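Local coordinates for periplasmic divalent cation tolerance protein (Xylella fastidiosa, PDB 2NUH), which is of unknown function but belongs to the CutA family of divalent-cation tolerance proteins and may bind copper ions, at residues A18-R23 and C75-Y80; Y6-T11 and A69-L74; R23-E28 and A32-L37; R73-A76 and L82-A85. One frame throughout, in Å; residues are numbered along the deposited sequence.

Contact 1 of 4, residues A18-R23 and C75-Y80; sequences AEIISR and CALHPY
Ile21 and Leu77 form the apolar heart of this contact between helix 15-27 and the C-terminal end of helix 67-77. Their side chains run past each other in opposite directions, and Ile21 CG1 meets Leu77 CB at 3.9 Å. The longer branch of Ile21 leaves CB anti to the carbonyl carbon (chi1 -74°), which carries CD1 beyond Leu77 to the imidazole of His78, 3.7 Å from CD2. Leu77 in turn spreads its fork along the helix: CD1 lies 4.1 Å from Ile21 CA, while CD2 reaches CG2 of the more exposed Ile20, also at 4.1 Å. Branched aliphatic side chains suit this face: the two branches of Leu77 divide between Ile20 and Ile21, and Ile21 lies against both Leu77 and His78.

The polar bonds run inside each segment or out to the sheet. Backbone N of Tyr80 donates to His78 ND1 at 3.0 Å, only 3° out of the ring plane and with an N-H...N angle of 164°, while His78 NE2 is bonded to Thr11 O on strand 5-12. With both ring nitrogens engaged, the imidazole has its rotation fixed and presents carbon to Ile21. On helix 15-27, Ser22 OG turns back onto Ala18 O at 2.7 Å. That oxygen also accepts the helical bond from Ser22 N, and the two donors approach from opposite faces of the carbonyl plane.

Cohesion between the segments is therefore apolar. The bond from Tyr80 N is consistent with an ND1 that carries no proton and an NE2 that donates to Thr11, a neutral imidazole suited to lying against isoleucine.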
# COMPACT_ATOMS: atom_id res chain seq x y z
N ALA A 18 -5.22 -1.65 -8.53
CA ALA A 18 -4.58 -2.45 -7.49
C ALA A 18 -3.48 -3.29 -8.10
O ALA A 18 -2.42 -3.44 -7.51
CB ALA A 18 -5.60 -3.34 -6.77
N GLU A 19 -3.73 -3.84 -9.29
CA GLU A 19 -2.74 -4.69 -9.94
C GLU A 19 -1.56 -3.86 -10.39
O GLU A 19 -0.42 -4.28 -10.23
CB GLU A 19 -3.37 -5.41 -11.12
CG GLU A 19 -4.54 -6.30 -10.70
CD GLU A 19 -5.12 -7.13 -11.81
OE1 GLU A 19 -6.16 -7.79 -11.56
OE2 GLU A 19 -4.55 -7.15 -12.94
N ILE A 20 -1.83 -2.69 -10.95
CA ILE A 20 -0.75 -1.82 -11.40
C ILE A 20 0.13 -1.45 -10.23
O ILE A 20 1.35 -1.58 -10.28
CB ILE A 20 -1.29 -0.55 -12.07
CG1 ILE A 20 -2.00 -0.91 -13.38
CG2 ILE A 20 -0.17 0.47 -12.32
CD1 ILE A 20 -2.93 0.17 -13.85
N ILE A 21 -0.49 -1.00 -9.14
CA ILE A 21 0.28 -0.56 -7.99
C ILE A 21 1.05 -1.72 -7.39
O ILE A 21 2.24 -1.59 -7.07
CB ILE A 21 -0.63 0.10 -6.95
CG1 ILE A 21 -1.04 1.49 -7.44
CG2 ILE A 21 0.07 0.20 -5.58
CD1 ILE A 21 -2.33 2.00 -6.80
N SER A 22 0.38 -2.85 -7.24
CA SER A 22 1.01 -4.01 -6.65
C SER A 22 2.22 -4.44 -7.47
O SER A 22 3.31 -4.66 -6.93
CB SER A 22 0.02 -5.16 -6.59
OG SER A 22 -1.03 -4.88 -5.68
N ARG A 23 2.01 -4.57 -8.78
CA ARG A 23 3.07 -5.06 -9.63
C ARG A 23 4.23 -4.09 -9.68
O ARG A 23 5.39 -4.50 -9.57
CB ARG A 23 2.55 -5.33 -11.04
CG ARG A 23 1.59 -6.50 -11.15
CD ARG A 23 1.23 -6.77 -12.63
NE ARG A 23 2.42 -6.75 -13.50
CZ ARG A 23 2.70 -5.79 -14.37
NH1 ARG A 23 3.80 -5.85 -15.11
NH2 ARG A 23 1.89 -4.75 -14.52
N CYS A 75 1.53 7.06 -5.21
CA CYS A 75 0.83 8.25 -5.66
C CYS A 75 0.94 8.45 -7.16
O CYS A 75 -0.03 8.85 -7.80
CB CYS A 75 1.37 9.48 -4.97
SG CYS A 75 0.92 9.57 -3.27
N ALA A 76 2.12 8.18 -7.70
CA ALA A 76 2.36 8.41 -9.12
C ALA A 76 1.49 7.50 -9.96
O ALA A 76 1.20 7.79 -11.12
CB ALA A 76 3.83 8.18 -9.43
N LEU A 77 1.09 6.38 -9.37
CA LEU A 77 0.33 5.37 -10.10
C LEU A 77 -1.13 5.43 -9.78
O LEU A 77 -1.92 4.65 -10.30
CB LEU A 77 0.83 3.99 -9.73
CG LEU A 77 2.29 3.69 -10.06
CD1 LEU A 77 2.74 2.42 -9.36
CD2 LEU A 77 2.46 3.58 -11.57
N HIS A 78 -1.51 6.33 -8.89
CA HIS A 78 -2.83 6.22 -8.30
C HIS A 78 -3.89 6.98 -9.07
O HIS A 78 -3.65 8.10 -9.49
CB HIS A 78 -2.80 6.73 -6.88
CG HIS A 78 -3.73 5.99 -6.00
ND1 HIS A 78 -5.09 6.18 -6.04
CD2 HIS A 78 -3.51 5.01 -5.09
CE1 HIS A 78 -5.67 5.37 -5.17
NE2 HIS A 78 -4.73 4.65 -4.58
N PRO A 79 -5.07 6.38 -9.25
CA PRO A 79 -6.18 7.13 -9.80
C PRO A 79 -6.58 8.33 -8.99
O PRO A 79 -7.06 9.31 -9.54
CB PRO A 79 -7.33 6.12 -9.75
CG PRO A 79 -6.66 4.82 -9.89
CD PRO A 79 -5.40 4.95 -9.09
N TYR A 80 -6.43 8.25 -7.67
CA TYR A 80 -6.90 9.33 -6.83
C TYR A 80 -5.86 10.42 -6.72
O TYR A 80 -4.66 10.14 -6.64
CB TYR A 80 -7.19 8.86 -5.41
CG TYR A 80 -8.21 7.76 -5.26
CD1 TYR A 80 -9.13 7.46 -6.26
CD2 TYR A 80 -8.24 7.02 -4.09
CE1 TYR A 80 -10.05 6.44 -6.08
CE2 TYR A 80 -9.16 6.01 -3.91
CZ TYR A 80 -10.05 5.72 -4.91
OH TYR A 80 -10.96 4.71 -4.71

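Contact 2 of 4, residues Y6-T11 and A69-L74; sequences YLIFST and AAITRL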
# COMPACT_ATOMS: atom_id res chain seq x y z
N TYR A 6 7.53 -1.93 7.56
CA TYR A 6 6.34 -1.12 7.63
C TYR A 6 5.25 -1.70 6.78
O TYR A 6 5.51 -2.23 5.70
CB TYR A 6 6.64 0.29 7.13
CG TYR A 6 7.33 1.11 8.18
CD1 TYR A 6 6.65 2.08 8.89
CD2 TYR A 6 8.67 0.88 8.50
CE1 TYR A 6 7.28 2.83 9.88
CE2 TYR A 6 9.30 1.61 9.48
CZ TYR A 6 8.60 2.58 10.16
OH TYR A 6 9.24 3.31 11.15
N LEU A 7 4.03 -1.58 7.27
CA LEU A 7 2.85 -1.99 6.54
C LEU A 7 2.18 -0.70 6.11
O LEU A 7 1.82 0.12 6.95
CB LEU A 7 1.92 -2.78 7.46
CG LEU A 7 0.63 -3.42 6.97
CD1 LEU A 7 0.86 -4.29 5.75
CD2 LEU A 7 0.04 -4.24 8.09
N ILE A 8 2.02 -0.52 4.80
CA ILE A 8 1.34 0.67 4.30
C ILE A 8 -0.04 0.28 3.85
O ILE A 8 -0.19 -0.67 3.08
CB ILE A 8 2.08 1.29 3.12
CG1 ILE A 8 3.51 1.65 3.53
CG2 ILE A 8 1.34 2.53 2.60
CD1 ILE A 8 4.39 2.03 2.36
N PHE A 9 -1.03 1.02 4.33
CA PHE A 9 -2.41 0.86 3.91
C PHE A 9 -2.71 1.88 2.85
O PHE A 9 -2.40 3.05 3.00
CB PHE A 9 -3.35 1.08 5.09
CG PHE A 9 -3.22 0.05 6.16
CD1 PHE A 9 -4.18 -0.95 6.30
CD2 PHE A 9 -2.16 0.07 7.05
CE1 PHE A 9 -4.07 -1.91 7.30
CE2 PHE A 9 -2.04 -0.88 8.05
CZ PHE A 9 -2.99 -1.88 8.16
N SER A 10 -3.32 1.42 1.77
CA SER A 10 -3.85 2.31 0.76
C SER A 10 -5.11 1.68 0.23
O SER A 10 -5.39 0.53 0.53
CB SER A 10 -2.85 2.50 -0.38
OG SER A 10 -3.31 3.49 -1.28
N THR A 11 -5.89 2.42 -0.54
CA THR A 11 -7.00 1.83 -1.24
C THR A 11 -6.96 2.29 -2.66
O THR A 11 -6.40 3.34 -2.96
CB THR A 11 -8.36 2.22 -0.65
OG1 THR A 11 -8.51 3.64 -0.72
CG2 THR A 11 -8.48 1.79 0.78
N ALA A 69 9.47 6.17 -0.71
CA ALA A 69 9.47 5.88 -2.13
C ALA A 69 8.24 5.07 -2.53
O ALA A 69 7.66 5.29 -3.59
CB ALA A 69 10.72 5.13 -2.52
N ALA A 70 7.85 4.13 -1.69
CA ALA A 70 6.67 3.34 -1.99
C ALA A 70 5.44 4.24 -2.01
O ALA A 70 4.57 4.11 -2.88
CB ALA A 70 6.51 2.24 -0.96
N ILE A 71 5.36 5.16 -1.05
CA ILE A 71 4.22 6.04 -0.99
C ILE A 71 4.17 6.98 -2.18
O ILE A 71 3.11 7.20 -2.77
CB ILE A 71 4.18 6.84 0.31
CG1 ILE A 71 3.80 5.88 1.46
CG2 ILE A 71 3.16 7.99 0.21
CD1 ILE A 71 3.90 6.50 2.87
N THR A 72 5.32 7.52 -2.56
CA THR A 72 5.30 8.48 -3.64
C THR A 72 5.07 7.77 -4.96
O THR A 72 4.35 8.27 -5.82
CB THR A 72 6.57 9.35 -3.70
OG1 THR A 72 7.70 8.53 -3.95
CG2 THR A 72 6.80 10.05 -2.38
N ARG A 73 5.64 6.58 -5.13
CA ARG A 73 5.38 5.83 -6.35
C ARG A 73 3.92 5.39 -6.42
O ARG A 73 3.28 5.45 -7.47
CB ARG A 73 6.30 4.63 -6.46
CG ARG A 73 6.25 3.92 -7.80
CD ARG A 73 6.75 4.82 -8.92
NE ARG A 73 6.93 4.01 -10.12
CZ ARG A 73 6.37 4.25 -11.29
NH1 ARG A 73 6.58 3.40 -12.29
NH2 ARG A 73 5.62 5.33 -11.47
N LEU A 74 3.38 4.96 -5.29
CA LEU A 74 1.96 4.68 -5.19
C LEU A 74 1.15 5.88 -5.68
O LEU A 74 0.23 5.74 -6.48
CB LEU A 74 1.62 4.34 -3.74
CG LEU A 74 0.18 4.33 -3.23
CD1 LEU A 74 -0.49 3.07 -3.67
CD2 LEU A 74 0.19 4.41 -1.70
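Strand 6-11 and helix 69-74 run almost parallel: their N-to-C directions differ by 15° and their axes come within 10.4 Å. The closest CA pairs, Ile8 with Ile71 at 8.1 Å and Ser10 with Leu74 at 8.6 Å, leave room for one layer of side chains between helix and sheet. Alternation along the strand turns Ile8 and Ser10 toward the helix, and Phe9 between them points away.

Ile8 does its touching with the end of its long branch. CD1 sits 3.9 Å from Ala70 CB and 4.0 Å from CG1 of Ile71, whose side chain it crosses at a slant. A small alanine lets the helix face accept this methyl, while Ile71 flanks it with a longer chain.

Two residues on, the fork of Leu74 receives Ser10. With CG anti to the backbone N (chi1 165°), both methyls reach the strand, CD2 at 3.6 Å and CD1 at 3.7 Å from Ser10 OG. Serine is small enough to fit under the leucine, and its hydroxyl is bonded to Glu84 O in the loop before strand 86-89.

The helix is thus held to the sheet by dispersion and the burial of carbon. The one polar side chain at the interface remains compatible with that greasy setting because a main-chain carbonyl satisfies its buried hydroxyl.

Contact 3 of 4, residues R23-E28 and A32-L37; sequences RVLVQE and ACVTQL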
# COMPACT_ATOMS: atom_id res chain seq x y z
N ARG A 23 2.01 -4.57 -8.78
CA ARG A 23 3.07 -5.06 -9.63
C ARG A 23 4.23 -4.09 -9.68
O ARG A 23 5.39 -4.50 -9.57
CB ARG A 23 2.55 -5.33 -11.04
CG ARG A 23 1.59 -6.50 -11.15
CD ARG A 23 1.23 -6.77 -12.63
NE ARG A 23 2.42 -6.75 -13.50
CZ ARG A 23 2.70 -5.79 -14.37
NH1 ARG A 23 3.80 -5.85 -15.11
NH2 ARG A 23 1.89 -4.75 -14.52
N VAL A 24 3.93 -2.81 -9.82
CA VAL A 24 5.01 -1.83 -9.95
C VAL A 24 5.81 -1.71 -8.66
O VAL A 24 7.02 -1.67 -8.69
CB VAL A 24 4.50 -0.46 -10.40
CG1 VAL A 24 5.61 0.59 -10.27
CG2 VAL A 24 4.04 -0.55 -11.84
N LEU A 25 5.12 -1.65 -7.52
CA LEU A 25 5.86 -1.51 -6.28
C LEU A 25 6.79 -2.69 -6.04
O LEU A 25 7.89 -2.51 -5.54
CB LEU A 25 4.91 -1.36 -5.10
CG LEU A 25 4.17 -0.03 -5.04
CD1 LEU A 25 3.31 0.03 -3.78
CD2 LEU A 25 5.14 1.15 -5.08
N VAL A 26 6.33 -3.89 -6.39
CA VAL A 26 7.16 -5.08 -6.21
C VAL A 26 8.26 -5.09 -7.27
O VAL A 26 9.43 -5.32 -6.95
CB VAL A 26 6.32 -6.37 -6.27
CG1 VAL A 26 7.22 -7.61 -6.25
CG2 VAL A 26 5.35 -6.41 -5.10
N GLN A 27 7.91 -4.79 -8.52
CA GLN A 27 8.89 -4.84 -9.59
C GLN A 27 10.01 -3.86 -9.34
O GLN A 27 11.18 -4.17 -9.59
CB GLN A 27 8.24 -4.45 -10.90
CG GLN A 27 7.53 -5.56 -11.56
CD GLN A 27 6.58 -5.09 -12.63
OE1 GLN A 27 6.20 -3.91 -12.68
NE2 GLN A 27 6.18 -6.00 -13.50
N GLU A 28 9.65 -2.68 -8.86
CA GLU A 28 10.64 -1.65 -8.60
C GLU A 28 11.31 -1.76 -7.26
O GLU A 28 12.04 -0.86 -6.84
CB GLU A 28 10.02 -0.27 -8.78
CG GLU A 28 9.56 -0.07 -10.21
CD GLU A 28 8.94 1.26 -10.47
OE1 GLU A 28 8.81 2.08 -9.53
OE2 GLU A 28 8.56 1.47 -11.63
N ALA A 32 8.14 -5.48 -0.77
CA ALA A 32 8.40 -6.90 -0.97
C ALA A 32 7.15 -7.62 -1.42
O ALA A 32 7.20 -8.62 -2.10
CB ALA A 32 8.90 -7.50 0.29
N CYS A 33 6.00 -7.11 -1.01
CA CYS A 33 4.75 -7.74 -1.39
C CYS A 33 3.64 -6.76 -1.17
O CYS A 33 3.74 -5.85 -0.35
CB CYS A 33 4.55 -9.06 -0.62
SG CYS A 33 2.85 -9.68 -0.36
N VAL A 34 2.58 -6.94 -1.94
CA VAL A 34 1.39 -6.13 -1.76
C VAL A 34 0.20 -7.05 -1.77
O VAL A 34 0.06 -7.87 -2.69
CB VAL A 34 1.22 -5.09 -2.88
CG1 VAL A 34 -0.08 -4.33 -2.68
CG2 VAL A 34 2.41 -4.13 -2.89
N THR A 35 -0.64 -6.95 -0.75
CA THR A 35 -1.85 -7.74 -0.69
C THR A 35 -3.04 -6.85 -0.96
O THR A 35 -3.16 -5.76 -0.42
CB THR A 35 -1.98 -8.40 0.68
OG1 THR A 35 -0.84 -9.25 0.87
CG2 THR A 35 -3.26 -9.22 0.80
N GLN A 36 -3.92 -7.34 -1.82
CA GLN A 36 -5.15 -6.65 -2.15
C GLN A 36 -6.28 -7.39 -1.50
O GLN A 36 -6.35 -8.62 -1.55
CB GLN A 36 -5.44 -6.77 -3.63
CG GLN A 36 -4.45 -6.26 -4.58
CD GLN A 36 -4.73 -6.82 -5.96
OE1 GLN A 36 -5.88 -6.86 -6.42
NE2 GLN A 36 -3.69 -7.29 -6.60
N LEU A 37 -7.19 -6.62 -0.92
CA LEU A 37 -8.40 -7.15 -0.34
C LEU A 37 -9.56 -6.51 -1.10
O LEU A 37 -9.80 -5.32 -0.98
CB LEU A 37 -8.46 -6.84 1.16
CG LEU A 37 -7.20 -7.06 2.02
CD1 LEU A 37 -7.36 -6.55 3.45
CD2 LEU A 37 -6.83 -8.52 2.06
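Val26, near the end of helix 15-27, covers the start of strand 33-38 with a single methyl. CG1 lies anti to the backbone N (chi1 173°), leaving CG2 to do the touching. That methyl stands 4.0 Å from Cys33 CA and 4.2 Å from Ala32 O, so it rests on main chain as much as on side chains. A compact, beta-branched side chain suits a place this close to the main chain.

Val34 supplies the matching surface from the strand. Its CG2 is 4.3 Å from CG2 of Val26 and equally far from CB of Leu25, a spacing that speaks of light packing. A beta-branched valine is at home in an extended strand, and here it points to the helix, while Cys33 before it turns away.

Ala32 takes part through its backbone. Its methyl points away from the helix, onto Trp100 and Ile101 of helix 95-105, where a small residue fits.

Helix 23-27 and strand 33-37 run at 164° to each other, nearly antiparallel, with axes 7.8 Å apart. The chain reverses through a short connection and returns as strand 33-38, which pairs antiparallel with strand 50-63, the helix-to-strand step of the ferredoxin-like alpha/beta sandwich to which CutA proteins, like their GlnB relatives, belong.

Contact 4 of 4, residues R73-A76 and L82-A85; sequences RLCA and LPEA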
# COMPACT_ATOMS: atom_id res chain seq x y z
N ARG A 73 5.64 6.58 -5.13
CA ARG A 73 5.38 5.83 -6.35
C ARG A 73 3.92 5.39 -6.42
O ARG A 73 3.28 5.45 -7.47
CB ARG A 73 6.30 4.63 -6.46
CG ARG A 73 6.25 3.92 -7.80
CD ARG A 73 6.75 4.82 -8.92
NE ARG A 73 6.93 4.01 -10.12
CZ ARG A 73 6.37 4.25 -11.29
NH1 ARG A 73 6.58 3.40 -12.29
NH2 ARG A 73 5.62 5.33 -11.47
N LEU A 74 3.38 4.96 -5.29
CA LEU A 74 1.96 4.68 -5.19
C LEU A 74 1.15 5.88 -5.68
O LEU A 74 0.23 5.74 -6.48
CB LEU A 74 1.62 4.34 -3.74
CG LEU A 74 0.18 4.33 -3.23
CD1 LEU A 74 -0.49 3.07 -3.67
CD2 LEU A 74 0.19 4.41 -1.70
N CYS A 75 1.53 7.06 -5.21
CA CYS A 75 0.83 8.25 -5.66
C CYS A 75 0.94 8.45 -7.16
O CYS A 75 -0.03 8.85 -7.80
CB CYS A 75 1.37 9.48 -4.97
SG CYS A 75 0.92 9.57 -3.27
N ALA A 76 2.12 8.18 -7.70
CA ALA A 76 2.36 8.41 -9.12
C ALA A 76 1.49 7.50 -9.96
O ALA A 76 1.20 7.79 -11.12
CB ALA A 76 3.83 8.18 -9.43
N LEU A 82 -5.64 12.24 -4.06
CA LEU A 82 -5.15 12.15 -2.70
C LEU A 82 -5.46 10.76 -2.18
O LEU A 82 -6.52 10.54 -1.60
CB LEU A 82 -5.81 13.22 -1.83
CG LEU A 82 -5.34 13.22 -0.37
CD1 LEU A 82 -3.83 13.31 -0.28
CD2 LEU A 82 -6.00 14.37 0.37
N PRO A 83 -4.56 9.81 -2.42
CA PRO A 83 -4.85 8.47 -1.95
C PRO A 83 -4.52 8.28 -0.49
O PRO A 83 -3.71 9.00 0.09
CB PRO A 83 -3.92 7.59 -2.79
CG PRO A 83 -2.80 8.47 -3.17
CD PRO A 83 -3.28 9.90 -3.13
N GLU A 84 -5.18 7.29 0.10
CA GLU A 84 -4.79 6.81 1.39
C GLU A 84 -3.38 6.26 1.32
O GLU A 84 -3.04 5.47 0.43
CB GLU A 84 -5.76 5.72 1.82
CG GLU A 84 -5.38 5.00 3.11
CD GLU A 84 -6.30 3.84 3.35
OE1 GLU A 84 -5.85 2.69 3.25
OE2 GLU A 84 -7.49 4.08 3.61
N ALA A 85 -2.53 6.69 2.24
CA ALA A 85 -1.21 6.10 2.32
C ALA A 85 -0.75 6.33 3.73
O ALA A 85 -0.30 7.40 4.08
CB ALA A 85 -0.25 6.73 1.32
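Leu74 is the first residue of helix segment 73-76 to reach the loop, and it does so with the tip of one branch. CD2 packs 3.8 Å from Ala85 CB and 4.0 Å from Glu84 O, meeting the oxygen end of a peptide as well as a methyl. A leucine can extend this far from a helix, and the short side chain of Ala85 lets the leucine methyl come close. The Glu84 side chain itself points away from the helix.

One residue on, Cys75 turns its sulfur to the loop. SG is anti to the carbonyl carbon (chi1 -72°) and meets CG of Pro83 at 3.9 Å, an apolar contact between a polarisable atom and the outer corner of the pyrrolidine ring. Proline suits this place because its rigid ring offers a fixed carbon surface and already restricts phi. An imidazole molecule, probably from the crystallisation liquor, lies about 4 Å from the Cys75 side chain.

The loop thus lies beside the end of helix 67-77 and leads into strand 86-89, which pairs antiparallel with strand 5-12. Pro83 also touches His78, and Leu74 also meets Ile21 of helix 15-27.

In the fold
Helix 67-77 takes part in contacts 1, 2 and 4, meeting helix 15-27, strand 5-12 and the loop at 82-85 in turn. Their centres lie 7 to 10 Å apart, and Leu74 joins them: its CD1 is 3.5 Å from Ile21 CG2 of contact 1. Polar bonds join the contacts, with Ser10 OG to Glu84 O at 2.6 Å linking contacts 2 and 4, and His78 NE2 to Thr11 O at 2.7 Å linking contacts 1 and 2. Contact 3, nested within the loop closed by contact 1 and sharing helix 15-27 with it, is joined to contacts 2 and 4 through the salt bridge from Arg73 NE to Glu28 OE1, 2.8 Å. Bound imidazole lies about 4 Å from the side chains of Ile71 and Cys75.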